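Local coordinates for protein B- and T-lymphocyte attenuator (Mus musculus, PDB 1XAU) that acts as an inhibitory receptor on lymphocytes, dampening antigen-receptor signalling through the phosphatases SHP-1 and SHP-2, and binds the herpesvirus entry mediator through its extracellular immunoglobulin domain, at residues S22-W27 with H108-H113; L31-C36 with V80-P85; V42-V47 with T68-N73; T48-N53 with S93-T98. All blocks are in the same frame, centred on the assembly; numbering follows the deposited sequence.

Interaction 1. Residues S22-W27 with H108-H113. With CD (cadmium ion), chain C; CD (cadmium ion), chain B.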
loop_
_atom_site.group_PDB
_atom_site.type_symbol
_atom_site.label_atom_id
_atom_site.label_comp_id
_atom_site.label_asym_id
_atom_site.label_seq_id
_atom_site.Cartn_x
_atom_site.Cartn_y
_atom_site.Cartn_z
ATOM N N SER A 22 7.941 8.560 2.257
ATOM C CA SER A 22 6.553 8.991 2.502
ATOM C C SER A 22 6.156 8.768 3.976
ATOM O O SER A 22 6.444 7.693 4.516
ATOM C CB SER A 22 5.651 8.194 1.565
ATOM O OG SER A 22 4.384 8.737 1.657
ATOM N N LYS A 23 5.512 9.732 4.646
ATOM C CA LYS A 23 5.145 9.532 6.080
ATOM C C LYS A 23 3.823 10.263 6.301
ATOM O O LYS A 23 3.671 11.380 5.758
ATOM C CB LYS A 23 6.203 10.188 6.995
ATOM C CG LYS A 23 7.600 9.529 6.774
ATOM C CD LYS A 23 8.799 10.415 7.273
ATOM C CE LYS A 23 8.781 11.816 6.600
ATOM N NZ LYS A 23 10.152 12.517 6.379
ATOM N N HIS A 24 2.889 9.646 7.042
ATOM C CA HIS A 24 1.616 10.275 7.338
ATOM C C HIS A 24 1.154 9.936 8.733
ATOM O O HIS A 24 1.496 8.883 9.260
ATOM C CB HIS A 24 0.495 9.847 6.307
ATOM C CG HIS A 24 0.705 10.437 4.951
ATOM N ND1 HIS A 24 0.453 11.764 4.693
ATOM C CD2 HIS A 24 1.290 9.928 3.830
ATOM C CE1 HIS A 24 0.872 12.059 3.469
ATOM N NE2 HIS A 24 1.377 10.960 2.926
ATOM N N SER A 25 0.358 10.819 9.333
ATOM C CA SER A 25 -0.168 10.540 10.655
ATOM C C SER A 25 -1.721 10.413 10.524
ATOM O O SER A 25 -2.334 11.009 9.667
ATOM C CB SER A 25 0.197 11.669 11.652
ATOM O OG SER A 25 1.625 11.735 11.876
ATOM N N ALA A 26 -2.326 9.663 11.411
ATOM C CA ALA A 26 -3.740 9.432 11.380
ATOM C C ALA A 26 -4.180 9.411 12.872
ATOM O O ALA A 26 -3.332 9.397 13.802
ATOM C CB ALA A 26 -4.003 8.084 10.754
ATOM N N TRP A 27 -5.487 9.417 13.086
ATOM C CA TRP A 27 -6.038 9.385 14.447
ATOM C C TRP A 27 -6.771 8.080 14.604
ATOM O O TRP A 27 -7.499 7.674 13.700
ATOM C CB TRP A 27 -7.093 10.495 14.627
ATOM C CG TRP A 27 -6.484 11.869 14.585
ATOM C CD1 TRP A 27 -6.457 12.715 13.534
ATOM C CD2 TRP A 27 -5.708 12.476 15.618
ATOM N NE1 TRP A 27 -5.696 13.837 13.838
ATOM C CE2 TRP A 27 -5.227 13.705 15.116
ATOM C CE3 TRP A 27 -5.369 12.099 16.918
ATOM C CZ2 TRP A 27 -4.419 14.573 15.877
ATOM C CZ3 TRP A 27 -4.583 12.954 17.682
ATOM C CH2 TRP A 27 -4.111 14.178 17.166
ATOM N N HIS A 108 8.730 1.884 -2.465
ATOM C CA HIS A 108 9.286 2.502 -1.309
ATOM C C HIS A 108 8.188 2.344 -0.197
ATOM O O HIS A 108 7.020 2.032 -0.494
ATOM C CB HIS A 108 9.510 3.987 -1.602
ATOM C CG HIS A 108 10.695 4.230 -2.496
ATOM N ND1 HIS A 108 11.933 3.720 -2.175
ATOM C CD2 HIS A 108 10.827 4.816 -3.715
ATOM C CE1 HIS A 108 12.786 3.977 -3.157
ATOM N NE2 HIS A 108 12.140 4.639 -4.099
ATOM N N SER A 109 8.559 2.593 1.060
ATOM C CA SER A 109 7.615 2.411 2.146
ATOM C C SER A 109 6.930 3.729 2.526
ATOM O O SER A 109 7.436 4.837 2.235
ATOM C CB SER A 109 8.366 1.877 3.396
ATOM O OG SER A 109 9.355 2.828 3.756
ATOM N N VAL A 110 5.758 3.594 3.131
ATOM C CA VAL A 110 5.028 4.738 3.709
ATOM C C VAL A 110 4.919 4.398 5.181
ATOM O O VAL A 110 4.516 3.287 5.546
ATOM C CB VAL A 110 3.625 5.006 3.030
ATOM C CG1 VAL A 110 2.872 3.755 2.810
ATOM C CG2 VAL A 110 2.813 6.006 3.856
ATOM N N THR A 111 5.275 5.342 6.051
ATOM C CA THR A 111 5.231 5.068 7.495
ATOM C C THR A 111 3.995 5.770 8.016
ATOM O O THR A 111 3.820 6.972 7.723
ATOM C CB THR A 111 6.440 5.766 8.155
ATOM O OG1 THR A 111 7.610 5.109 7.683
ATOM C CG2 THR A 111 6.408 5.664 9.671
ATOM N N ILE A 112 3.146 5.052 8.758
ATOM C CA ILE A 112 1.924 5.679 9.313
ATOM C C ILE A 112 2.101 5.742 10.817
ATOM O O ILE A 112 2.481 4.751 11.448
ATOM C CB ILE A 112 0.670 4.777 9.021
ATOM C CG1 ILE A 112 0.580 4.609 7.497
ATOM C CG2 ILE A 112 -0.631 5.392 9.659
ATOM C CD1 ILE A 112 0.680 5.957 6.768
ATOM N N HIS A 113 1.808 6.879 11.397
ATOM C CA HIS A 113 1.930 6.989 12.825
ATOM C C HIS A 113 0.484 7.262 13.271
ATOM O O HIS A 113 -0.104 8.205 12.797
ATOM C CB HIS A 113 2.817 8.180 13.177
ATOM C CG HIS A 113 2.710 8.590 14.608
ATOM N ND1 HIS A 113 2.898 7.714 15.648
ATOM C CD2 HIS A 113 2.392 9.772 15.171
ATOM C CE1 HIS A 113 2.684 8.321 16.796
ATOM N NE2 HIS A 113 2.379 9.579 16.534
HETATM CD CD CD C . -0.744 13.237 5.961
HETATM CD CD CD B . 12.740 5.461 -6.144
HETATM O O HOH W 1 8.411 5.842 4.962
HETATM O O HOH W 2 14.676 3.657 -6.057
HETATM O O HOH W 3 14.188 6.846 -5.273
HETATM O O HOH W 4 13.881 6.863 -7.779
HETATM O O HOH W 5 11.610 6.851 -6.201
HETATM O O HOH W 6 0.520 15.021 5.201
#

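Interaction 2. Residues L31-C36 with V80-P85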
loop_
_atom_site.group_PDB
_atom_site.type_symbol
_atom_site.label_atom_id
_atom_site.label_comp_id
_atom_site.label_asym_id
_atom_site.label_seq_id
_atom_site.Cartn_x
_atom_site.Cartn_y
_atom_site.Cartn_z
ATOM N N LEU A 31 -11.482 6.784 9.377
ATOM C CA LEU A 31 -11.422 5.924 8.130
ATOM C C LEU A 31 -10.133 6.476 7.516
ATOM O O LEU A 31 -10.036 7.685 7.338
ATOM C CB LEU A 31 -12.564 6.251 7.168
ATOM C CG LEU A 31 -13.687 5.199 7.231
ATOM C CD1 LEU A 31 -13.883 4.748 8.590
ATOM C CD2 LEU A 31 -14.947 5.687 6.552
ATOM N N PHE A 32 -9.168 5.654 7.123
ATOM C CA PHE A 32 -7.892 6.229 6.620
ATOM C C PHE A 32 -7.420 5.361 5.468
ATOM O O PHE A 32 -7.766 4.177 5.404
ATOM C CB PHE A 32 -6.838 6.155 7.729
ATOM C CG PHE A 32 -5.463 6.786 7.362
ATOM C CD1 PHE A 32 -5.294 8.171 7.457
ATOM C CD2 PHE A 32 -4.385 5.995 6.999
ATOM C CE1 PHE A 32 -4.012 8.776 7.180
ATOM C CE2 PHE A 32 -3.090 6.611 6.719
ATOM C CZ PHE A 32 -2.948 7.978 6.812
ATOM N N LYS A 33 -6.670 5.917 4.522
ATOM C CA LYS A 33 -6.176 5.075 3.471
ATOM C C LYS A 33 -4.744 5.419 3.058
ATOM O O LYS A 33 -4.281 6.562 3.317
ATOM C CB LYS A 33 -7.034 5.209 2.209
ATOM C CG LYS A 33 -7.142 6.651 1.604
ATOM C CD LYS A 33 -8.024 6.674 0.320
ATOM C CE LYS A 33 -8.218 8.190 -0.076
ATOM N NZ LYS A 33 -8.836 8.537 -1.444
ATOM N N ILE A 34 -4.020 4.426 2.517
ATOM C CA ILE A 34 -2.725 4.725 1.920
ATOM C C ILE A 34 -2.782 4.233 0.486
ATOM O O ILE A 34 -3.580 3.369 0.113
ATOM C CB ILE A 34 -1.554 4.134 2.666
ATOM C CG1 ILE A 34 -1.709 2.665 2.795
ATOM C CG2 ILE A 34 -1.449 4.860 4.049
ATOM C CD1 ILE A 34 -0.517 2.038 3.640
ATOM N N GLU A 35 -1.953 4.841 -0.336
ATOM C CA GLU A 35 -2.060 4.604 -1.761
ATOM C C GLU A 35 -0.769 4.162 -2.380
ATOM O O GLU A 35 0.286 4.688 -2.042
ATOM C CB GLU A 35 -2.411 5.939 -2.408
ATOM C CG GLU A 35 -3.760 6.505 -1.946
ATOM C CD GLU A 35 -4.145 7.753 -2.696
ATOM O OE1 GLU A 35 -3.318 8.373 -3.450
ATOM O OE2 GLU A 35 -5.311 8.114 -2.541
ATOM N N CYS A 36 -0.908 3.339 -3.412
ATOM C CA CYS A 36 0.271 2.859 -4.161
ATOM C C CYS A 36 0.025 3.136 -5.637
ATOM O O CYS A 36 -0.684 2.373 -6.277
ATOM C CB CYS A 36 0.409 1.374 -3.862
ATOM S SG CYS A 36 1.484 0.330 -4.896
ATOM N N VAL A 80 -5.147 0.942 -3.456
ATOM C CA VAL A 80 -5.358 1.540 -2.166
ATOM C C VAL A 80 -5.613 0.549 -1.048
ATOM O O VAL A 80 -6.276 -0.460 -1.286
ATOM C CB VAL A 80 -6.619 2.392 -2.346
ATOM C CG1 VAL A 80 -6.876 3.243 -1.148
ATOM C CG2 VAL A 80 -6.422 3.248 -3.622
ATOM N N LEU A 81 -5.105 0.852 0.133
ATOM C CA LEU A 81 -5.335 0.061 1.348
ATOM C C LEU A 81 -6.229 0.938 2.215
ATOM O O LEU A 81 -5.844 2.059 2.616
ATOM C CB LEU A 81 -3.989 -0.267 2.023
ATOM C CG LEU A 81 -4.187 -1.017 3.352
ATOM C CD1 LEU A 81 -4.731 -2.459 3.024
ATOM C CD2 LEU A 81 -2.836 -1.082 4.103
ATOM N N HIS A 82 -7.394 0.417 2.603
ATOM C CA HIS A 82 -8.373 1.197 3.400
ATOM C C HIS A 82 -8.499 0.634 4.805
ATOM O O HIS A 82 -8.780 -0.563 4.963
ATOM C CB HIS A 82 -9.746 1.055 2.800
ATOM C CG HIS A 82 -9.838 1.514 1.383
ATOM N ND1 HIS A 82 -10.236 2.781 1.046
ATOM C CD2 HIS A 82 -9.665 0.843 0.221
ATOM C CE1 HIS A 82 -10.303 2.875 -0.279
ATOM N NE2 HIS A 82 -9.967 1.717 -0.803
ATOM N N PHE A 83 -8.306 1.458 5.809
ATOM C CA PHE A 83 -8.452 1.036 7.191
ATOM C C PHE A 83 -9.833 1.581 7.639
ATOM O O PHE A 83 -10.072 2.824 7.620
ATOM C CB PHE A 83 -7.392 1.715 8.074
ATOM C CG PHE A 83 -5.972 1.374 7.704
ATOM C CD1 PHE A 83 -5.288 0.424 8.466
ATOM C CD2 PHE A 83 -5.336 1.986 6.633
ATOM C CE1 PHE A 83 -3.938 0.091 8.149
ATOM C CE2 PHE A 83 -3.978 1.647 6.286
ATOM C CZ PHE A 83 -3.298 0.683 7.081
ATOM N N LYS A 84 -10.707 0.688 8.095
ATOM C CA LYS A 84 -12.080 1.031 8.445
ATOM C C LYS A 84 -12.457 0.413 9.781
ATOM O O LYS A 84 -13.100 -0.657 9.818
ATOM C CB LYS A 84 -13.013 0.460 7.358
ATOM C CG LYS A 84 -14.511 0.847 7.521
ATOM C CD LYS A 84 -15.367 0.425 6.310
ATOM C CE LYS A 84 -16.913 0.561 6.658
ATOM N NZ LYS A 84 -17.804 0.855 5.414
ATOM N N PRO A 85 -12.047 1.044 10.875
ATOM C CA PRO A 85 -11.260 2.287 10.913
ATOM C C PRO A 85 -9.835 1.891 11.212
ATOM O O PRO A 85 -9.562 0.710 11.429
ATOM C CB PRO A 85 -11.833 3.009 12.140
ATOM C CG PRO A 85 -12.074 1.889 13.095
ATOM C CD PRO A 85 -12.583 0.706 12.209
#

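Interaction 3. Residues V42-V47 with T68-N73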
loop_
_atom_site.group_PDB
_atom_site.type_symbol
_atom_site.label_atom_id
_atom_site.label_comp_id
_atom_site.label_asym_id
_atom_site.label_seq_id
_atom_site.Cartn_x
_atom_site.Cartn_y
_atom_site.Cartn_z
ATOM N N VAL A 42 0.343 -2.984 -20.171
ATOM C CA VAL A 42 -0.801 -3.563 -20.838
ATOM C C VAL A 42 -1.778 -3.999 -19.767
ATOM O O VAL A 42 -2.761 -3.309 -19.534
ATOM C CB VAL A 42 -0.300 -4.694 -21.753
ATOM C CG1 VAL A 42 -1.486 -5.412 -22.398
ATOM C CG2 VAL A 42 0.561 -4.051 -22.828
ATOM N N HIS A 43 -1.495 -5.096 -19.082
ATOM C CA HIS A 43 -2.406 -5.574 -18.062
ATOM C C HIS A 43 -2.009 -5.158 -16.658
ATOM O O HIS A 43 -0.838 -5.030 -16.380
ATOM C CB HIS A 43 -2.470 -7.076 -18.154
ATOM C CG HIS A 43 -3.070 -7.532 -19.443
ATOM N ND1 HIS A 43 -2.426 -8.401 -20.306
ATOM C CD2 HIS A 43 -4.242 -7.192 -20.034
ATOM C CE1 HIS A 43 -3.198 -8.588 -21.367
ATOM N NE2 HIS A 43 -4.300 -7.871 -21.227
ATOM N N ARG A 44 -3.015 -4.952 -15.822
ATOM C CA ARG A 44 -2.809 -4.495 -14.446
ATOM C C ARG A 44 -2.219 -5.611 -13.629
ATOM O O ARG A 44 -2.692 -6.781 -13.613
ATOM C CB ARG A 44 -4.159 -3.992 -13.889
ATOM C CG ARG A 44 -4.059 -3.225 -12.607
ATOM C CD ARG A 44 -5.423 -2.511 -12.440
ATOM N NE ARG A 44 -6.300 -3.480 -11.812
ATOM C CZ ARG A 44 -7.578 -3.245 -11.509
ATOM N NH1 ARG A 44 -8.105 -2.043 -11.773
ATOM N NH2 ARG A 44 -8.316 -4.233 -10.988
ATOM N N PRO A 45 -1.136 -5.319 -12.937
ATOM C CA PRO A 45 -0.520 -6.384 -12.117
ATOM C C PRO A 45 -1.355 -6.721 -10.844
ATOM O O PRO A 45 -2.173 -5.934 -10.486
ATOM C CB PRO A 45 0.849 -5.780 -11.721
ATOM C CG PRO A 45 0.638 -4.347 -11.841
ATOM C CD PRO A 45 -0.260 -4.143 -13.051
ATOM N N ASN A 46 -1.152 -7.891 -10.221
ATOM C CA ASN A 46 -1.877 -8.248 -8.982
ATOM C C ASN A 46 -0.885 -7.673 -7.959
ATOM O O ASN A 46 0.217 -8.171 -7.795
ATOM C CB ASN A 46 -1.938 -9.768 -8.779
ATOM C CG ASN A 46 -2.674 -10.174 -7.487
ATOM O OD1 ASN A 46 -3.187 -9.328 -6.714
ATOM N ND2 ASN A 46 -2.781 -11.483 -7.267
ATOM N N VAL A 47 -1.301 -6.638 -7.272
ATOM C CA VAL A 47 -0.411 -6.009 -6.320
ATOM C C VAL A 47 -0.839 -6.357 -4.910
ATOM O O VAL A 47 -2.047 -6.465 -4.683
ATOM C CB VAL A 47 -0.537 -4.516 -6.458
ATOM C CG1 VAL A 47 0.414 -3.786 -5.426
ATOM C CG2 VAL A 47 -0.137 -4.106 -7.920
ATOM N N THR A 68 -8.879 -3.623 0.215
ATOM C CA THR A 68 -8.180 -2.914 -0.841
ATOM C C THR A 68 -9.107 -2.549 -1.974
ATOM O O THR A 68 -10.263 -3.080 -2.096
ATOM C CB THR A 68 -7.017 -3.757 -1.428
ATOM O OG1 THR A 68 -7.542 -4.928 -2.071
ATOM C CG2 THR A 68 -6.024 -4.260 -0.314
ATOM N N SER A 69 -8.660 -1.612 -2.791
ATOM C CA SER A 69 -9.460 -1.238 -3.977
ATOM C C SER A 69 -8.503 -0.607 -4.992
ATOM O O SER A 69 -7.337 -0.228 -4.691
ATOM C CB SER A 69 -10.553 -0.200 -3.651
ATOM O OG SER A 69 -10.069 1.122 -3.487
ATOM N N TRP A 70 -9.020 -0.451 -6.208
ATOM C CA TRP A 70 -8.263 0.223 -7.245
ATOM C C TRP A 70 -9.013 1.519 -7.573
ATOM O O TRP A 70 -10.237 1.536 -7.646
ATOM C CB TRP A 70 -8.105 -0.657 -8.501
ATOM C CG TRP A 70 -7.056 -1.633 -8.393
ATOM C CD1 TRP A 70 -7.179 -2.907 -7.967
ATOM C CD2 TRP A 70 -5.700 -1.462 -8.808
ATOM N NE1 TRP A 70 -5.981 -3.569 -8.120
ATOM C CE2 TRP A 70 -5.055 -2.697 -8.633
ATOM C CE3 TRP A 70 -4.975 -0.384 -9.326
ATOM C CZ2 TRP A 70 -3.706 -2.901 -8.963
ATOM C CZ3 TRP A 70 -3.600 -0.582 -9.652
ATOM C CH2 TRP A 70 -2.994 -1.819 -9.473
ATOM N N GLU A 71 -8.293 2.627 -7.717
ATOM C CA GLU A 71 -8.930 3.873 -8.094
ATOM C C GLU A 71 -8.379 4.263 -9.466
ATOM O O GLU A 71 -7.158 4.213 -9.695
ATOM C CB GLU A 71 -8.616 4.984 -7.100
ATOM C CG GLU A 71 -9.034 4.711 -5.693
ATOM C CD GLU A 71 -8.825 5.943 -4.782
ATOM O OE1 GLU A 71 -8.421 7.024 -5.308
ATOM O OE2 GLU A 71 -9.067 5.832 -3.540
ATOM N N GLU A 72 -9.312 4.613 -10.366
ATOM C CA GLU A 72 -9.015 5.047 -11.736
ATOM C C GLU A 72 -9.401 6.521 -11.900
ATOM O O GLU A 72 -9.215 7.111 -12.961
ATOM C CB GLU A 72 -9.760 4.170 -12.766
ATOM C CG GLU A 72 -9.223 2.708 -12.800
ATOM C CD GLU A 72 -10.032 1.716 -11.942
ATOM O OE1 GLU A 72 -10.789 2.158 -11.033
ATOM O OE2 GLU A 72 -9.899 0.477 -12.169
ATOM N N ASN A 73 -9.935 7.109 -10.834
ATOM C CA ASN A 73 -10.315 8.541 -10.819
ATOM C C ASN A 73 -9.038 9.401 -10.840
ATOM O O ASN A 73 -9.028 10.495 -10.268
ATOM C CB ASN A 73 -11.074 8.887 -9.528
ATOM C CG ASN A 73 -10.202 8.708 -8.290
ATOM O OD1 ASN A 73 -9.013 8.350 -8.405
ATOM N ND2 ASN A 73 -10.767 8.958 -7.109
HETATM O O HOH W 7 -4.267 -6.215 -7.180
#

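Interaction 4. Residues T48-N53 with S93-T98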
loop_
_atom_site.group_PDB
_atom_site.type_symbol
_atom_site.label_atom_id
_atom_site.label_comp_id
_atom_site.label_asym_id
_atom_site.label_seq_id
_atom_site.Cartn_x
_atom_site.Cartn_y
_atom_site.Cartn_z
ATOM N N THR A 48 0.111 -6.513 -4.006
ATOM C CA THR A 48 -0.267 -6.831 -2.628
ATOM C C THR A 48 0.394 -5.884 -1.638
ATOM O O THR A 48 1.379 -5.283 -1.959
ATOM C CB THR A 48 0.058 -8.290 -2.275
ATOM O OG1 THR A 48 1.435 -8.509 -2.350
ATOM C CG2 THR A 48 -0.517 -9.249 -3.343
ATOM N N TRP A 49 -0.154 -5.755 -0.441
ATOM C CA TRP A 49 0.451 -4.839 0.528
ATOM C C TRP A 49 1.265 -5.685 1.489
ATOM O O TRP A 49 0.897 -6.845 1.793
ATOM C CB TRP A 49 -0.644 -4.121 1.329
ATOM C CG TRP A 49 -1.270 -3.004 0.519
ATOM C CD1 TRP A 49 -2.422 -3.050 -0.272
ATOM C CD2 TRP A 49 -0.741 -1.708 0.377
ATOM N NE1 TRP A 49 -2.630 -1.816 -0.866
ATOM C CE2 TRP A 49 -1.615 -0.973 -0.488
ATOM C CE3 TRP A 49 0.405 -1.074 0.898
ATOM C CZ2 TRP A 49 -1.382 0.364 -0.815
ATOM C CZ3 TRP A 49 0.642 0.244 0.579
ATOM C CH2 TRP A 49 -0.275 0.976 -0.282
ATOM N N CYS A 50 2.311 -5.065 2.011
ATOM C CA CYS A 50 3.187 -5.700 2.975
ATOM C C CYS A 50 3.358 -4.738 4.147
ATOM O O CYS A 50 3.244 -3.530 3.975
ATOM C CB CYS A 50 4.604 -5.922 2.433
ATOM S SG CYS A 50 4.695 -6.898 0.919
ATOM N N LYS A 51 3.647 -5.280 5.335
ATOM C CA LYS A 51 3.865 -4.419 6.483
ATOM C C LYS A 51 5.134 -4.957 7.164
ATOM O O LYS A 51 5.287 -6.172 7.290
ATOM C CB LYS A 51 2.708 -4.485 7.466
ATOM C CG LYS A 51 2.927 -3.572 8.702
ATOM C CD LYS A 51 1.683 -3.578 9.660
ATOM C CE LYS A 51 1.910 -2.682 10.875
ATOM N NZ LYS A 51 0.757 -2.758 11.833
ATOM N N HIS A 52 6.008 -4.084 7.594
ATOM C CA HIS A 52 7.264 -4.531 8.231
ATOM C C HIS A 52 6.990 -4.974 9.651
ATOM O O HIS A 52 6.320 -4.212 10.383
ATOM C CB HIS A 52 8.232 -3.384 8.260
ATOM C CG HIS A 52 9.668 -3.800 8.413
ATOM N ND1 HIS A 52 10.355 -3.704 9.620
ATOM C CD2 HIS A 52 10.543 -4.324 7.512
ATOM C CE1 HIS A 52 11.589 -4.163 9.449
ATOM N NE2 HIS A 52 11.733 -4.552 8.183
ATOM N N ASN A 53 7.479 -6.158 10.046
ATOM C CA ASN A 53 7.156 -6.626 11.396
ATOM C C ASN A 53 8.238 -6.358 12.398
ATOM O O ASN A 53 8.264 -6.997 13.468
ATOM C CB ASN A 53 6.846 -8.122 11.397
ATOM C CG ASN A 53 8.058 -8.964 11.078
ATOM O OD1 ASN A 53 9.173 -8.431 10.921
ATOM N ND2 ASN A 53 7.858 -10.273 10.956
ATOM N N SER A 93 5.164 0.543 9.074
ATOM C CA SER A 93 5.675 0.862 7.724
ATOM C C SER A 93 5.046 -0.088 6.739
ATOM O O SER A 93 4.972 -1.287 7.041
ATOM C CB SER A 93 7.236 0.691 7.662
ATOM O OG SER A 93 7.865 1.672 8.460
ATOM N N TYR A 94 4.536 0.443 5.612
ATOM C CA TYR A 94 3.828 -0.372 4.627
ATOM C C TYR A 94 4.489 -0.230 3.227
ATOM O O TYR A 94 5.119 0.770 2.939
ATOM C CB TYR A 94 2.379 0.153 4.537
ATOM C CG TYR A 94 1.579 -0.050 5.820
ATOM C CD1 TYR A 94 0.762 -1.151 5.938
ATOM C CD2 TYR A 94 1.688 0.834 6.898
ATOM C CE1 TYR A 94 0.032 -1.381 7.103
ATOM C CE2 TYR A 94 0.981 0.611 8.105
ATOM C CZ TYR A 94 0.149 -0.518 8.173
ATOM O OH TYR A 94 -0.644 -0.853 9.281
ATOM N N SER A 95 4.338 -1.214 2.373
ATOM C CA SER A 95 4.873 -1.077 0.985
ATOM C C SER A 95 3.974 -1.958 0.143
ATOM O O SER A 95 3.236 -2.802 0.695
ATOM C CB SER A 95 6.354 -1.582 0.877
ATOM O OG SER A 95 6.454 -2.967 1.227
ATOM N N CYS A 96 4.041 -1.822 -1.185
ATOM C CA CYS A 96 3.235 -2.678 -2.058
ATOM C C CYS A 96 4.239 -3.444 -2.970
ATOM O O CYS A 96 5.388 -3.004 -3.162
ATOM C CB CYS A 96 2.163 -1.812 -2.855
ATOM S SG CYS A 96 2.943 -0.314 -3.609
ATOM N N SER A 97 3.849 -4.610 -3.458
ATOM C CA SER A 97 4.787 -5.370 -4.308
ATOM C C SER A 97 3.974 -6.187 -5.275
ATOM O O SER A 97 2.758 -6.377 -5.115
ATOM C CB SER A 97 5.691 -6.341 -3.517
ATOM O OG SER A 97 4.888 -7.107 -2.652
ATOM N N THR A 98 4.648 -6.682 -6.304
ATOM C CA THR A 98 3.924 -7.491 -7.226
ATOM C C THR A 98 4.941 -8.437 -7.864
ATOM O O THR A 98 6.099 -8.094 -7.985
ATOM C CB THR A 98 3.205 -6.628 -8.314
ATOM O OG1 THR A 98 2.484 -7.509 -9.202
ATOM C CG2 THR A 98 4.193 -5.873 -9.166
HETATM O O HOH W 8 -1.834 -2.948 10.288
HETATM O O HOH W 9 5.806 -1.648 10.759
#

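Interaction 1. Residues S22-W27 with H108-H113
The imidazole of His113 carries Ser25 OG at its edge, in the ring plane, Ser25 OG lying 3.9 Å from His113 CD2. On the other side of the sheet the His24 ring, with CG anti to the carbonyl carbon (chi1 -71°), is placed so that CD2 has Val110 CG2 near the ring plane at 4.2 Å while ND1 binds a cadmium ion at 2.3 Å, one of several ligands of that metal. His24 CB rests 3.9 Å from Ile112 CD1. A second cadmium takes NE2 of His108 and four waters. Between the two strands, His24 is gripped twice through its backbone: its N donates to Thr111 O (2.9 Å) and its O accepts from His113 N (2.9 Å). Thr111 N to Ser22 O and Ala26 N to His113 O complete the set. A water donates to Ser22 O (2.7 Å) and also pairs with Thr111 OG1. The two strands run parallel, 18° apart, as do the A' edge strand and the G strand of a V-type immunoglobulin domain.

Interaction 2. Residues L31-C36 with V80-P85
Phe32 to Glu35 pair antiparallel with Val80 to Phe83, joining the B and E strands at the middle of one sheet of the immunoglobulin sandwich. Phe32 and Phe83 hydrogen-bond to each other in both directions, Phe83 N reaching Phe32 O at 2.8 Å in a nearly straight bond (173°); Ile34 and Leu81 do the same. Phe32 O also lies in plane at the edge of the Phe83 ring, 3.5 Å from Phe83 CD2, while the two phenyl groups run side by side. Ile34 and Leu81 point together into the sandwich, where they meet Trp49 of the facing sheet. CG1 of Ile34 sits between its backbone N and carbonyl carbon (chi1 56°), bringing it 3.8 Å from Leu81 CB. On the outer side Lys33 CB lies 3.9 Å from Val80 CG1, and Val80 CG1 covers one face of the His82 ring, toward its rim; His82 NE2 is hydrogen-bonded to Ser69 OG. Beyond the strands Leu31 CD1 meets Lys84 CG at 4.1 Å.

Interaction 3. Residues V42-V47 with T68-N73
Arg44 lays its whole side chain along one face of Trp70, the two groups sliding past each other in opposite directions. CG of Arg44 rests 3.6 Å from Trp70 CH2, and CD sits over the six-membered ring, 3.6 Å from its centroid in a CH-pi contact. The bend at chi3 (85°) then turns the guanidinium flat onto the indole, the planes only 2° apart. Its CZ lies 3.5 Å from the centroid of the five-membered ring, a parallel stack that is also a cation-pi interaction. At the guanidinium edge, in its plane, Arg44 NH1 makes a salt bridge to Glu72 OE2 (3.1 Å), although the carboxylate is itself twisted by 38°; stack and ion pair together restrict the guanidinium's rotation. The contact ties the loop between the B and C strands of the V-type domain to the end of strand D, where Trp70 also packs on Val38 and Pro77. Pro45 follows with its backbone, its O approaching Trp70 CZ2 at 3.7 Å, while its ring packs on Thr98 and Phe100. Asn46 accepts a hydrogen bond at its backbone O from Thr98 OG1. Val47, leading into strand C, sets CG2 3.9 Å from Trp70 CZ2, the two side chains crossing at about a right angle. A water in the indole plane accepts from both Val47 N (3.0 Å) and Trp70 NE1 (3.3 Å).

Interaction 4. Residues T48-N53 with S93-T98
Cys50 N donates to Ser95 O at 2.8 Å and Cys50 O accepts from Ser95 N; Thr48 and Ser97 exchange the same pair of bonds, and His52 N adds one to Ser93 O. This is the C-F strand pair of the immunoglobulin fold, antiparallel and central in its sheet. At its end a water bridges His52 O (2.6 Å) and Ser93 N (2.8 Å). A second water, in plane at the edge of the Tyr94 ring, donates to Tyr94 OH (2.6 Å) and accepts from Lys51 NZ. The hydroxyl also hydrogen-bonds to Asp90 O, four residues earlier, forming the tyrosine corner at the start of strand F. Lys51, fully extended with CG anti to its backbone N (chi1 180°), runs alongside Tyr94 and puts CG over the ring face. On the side of Thr48 and Ser97, Cys50 SG lies 3.6 Å from Ser97 OG; the natural disulfide partner of Cys50 is changed to Trp57 in this structure, so that bridge is absent. Toward the core Trp49 packs against the Cys36-Cys96 disulfide in the classic immunoglobulin manner: Cys96 CB stands over the six-membered ring, 4.2 Å from its centroid, and SG lies farther off above that face, 5.0 Å from the centroid.

Interactions 2 and 4 form the heart of the sandwich, one in each sheet, and the Cys36-Cys96 disulfide bolts them together while Phe83 packs against Tyr94 OH. Interaction 1 extends the sheet of interaction 4 to its edge, since Val110 O bonds to Tyr94 N; its parallel pairing and metal-binding histidines contrast with the antiparallel bonding and largely apolar inner faces of the central pairs. Ala26 and Ile112 still reach Phe32 across the sandwich. Interaction 3 is peripheral, with Arg44 and Glu72 exposed and its centre about 21 Å from that of interaction 1; it lacks direct hydrogen bonds and relies on stacking, charge and a water. Its strand 66-71 lies beside strand 78-83 of interaction 2, joined by the Val80 N to Ser69 O bond.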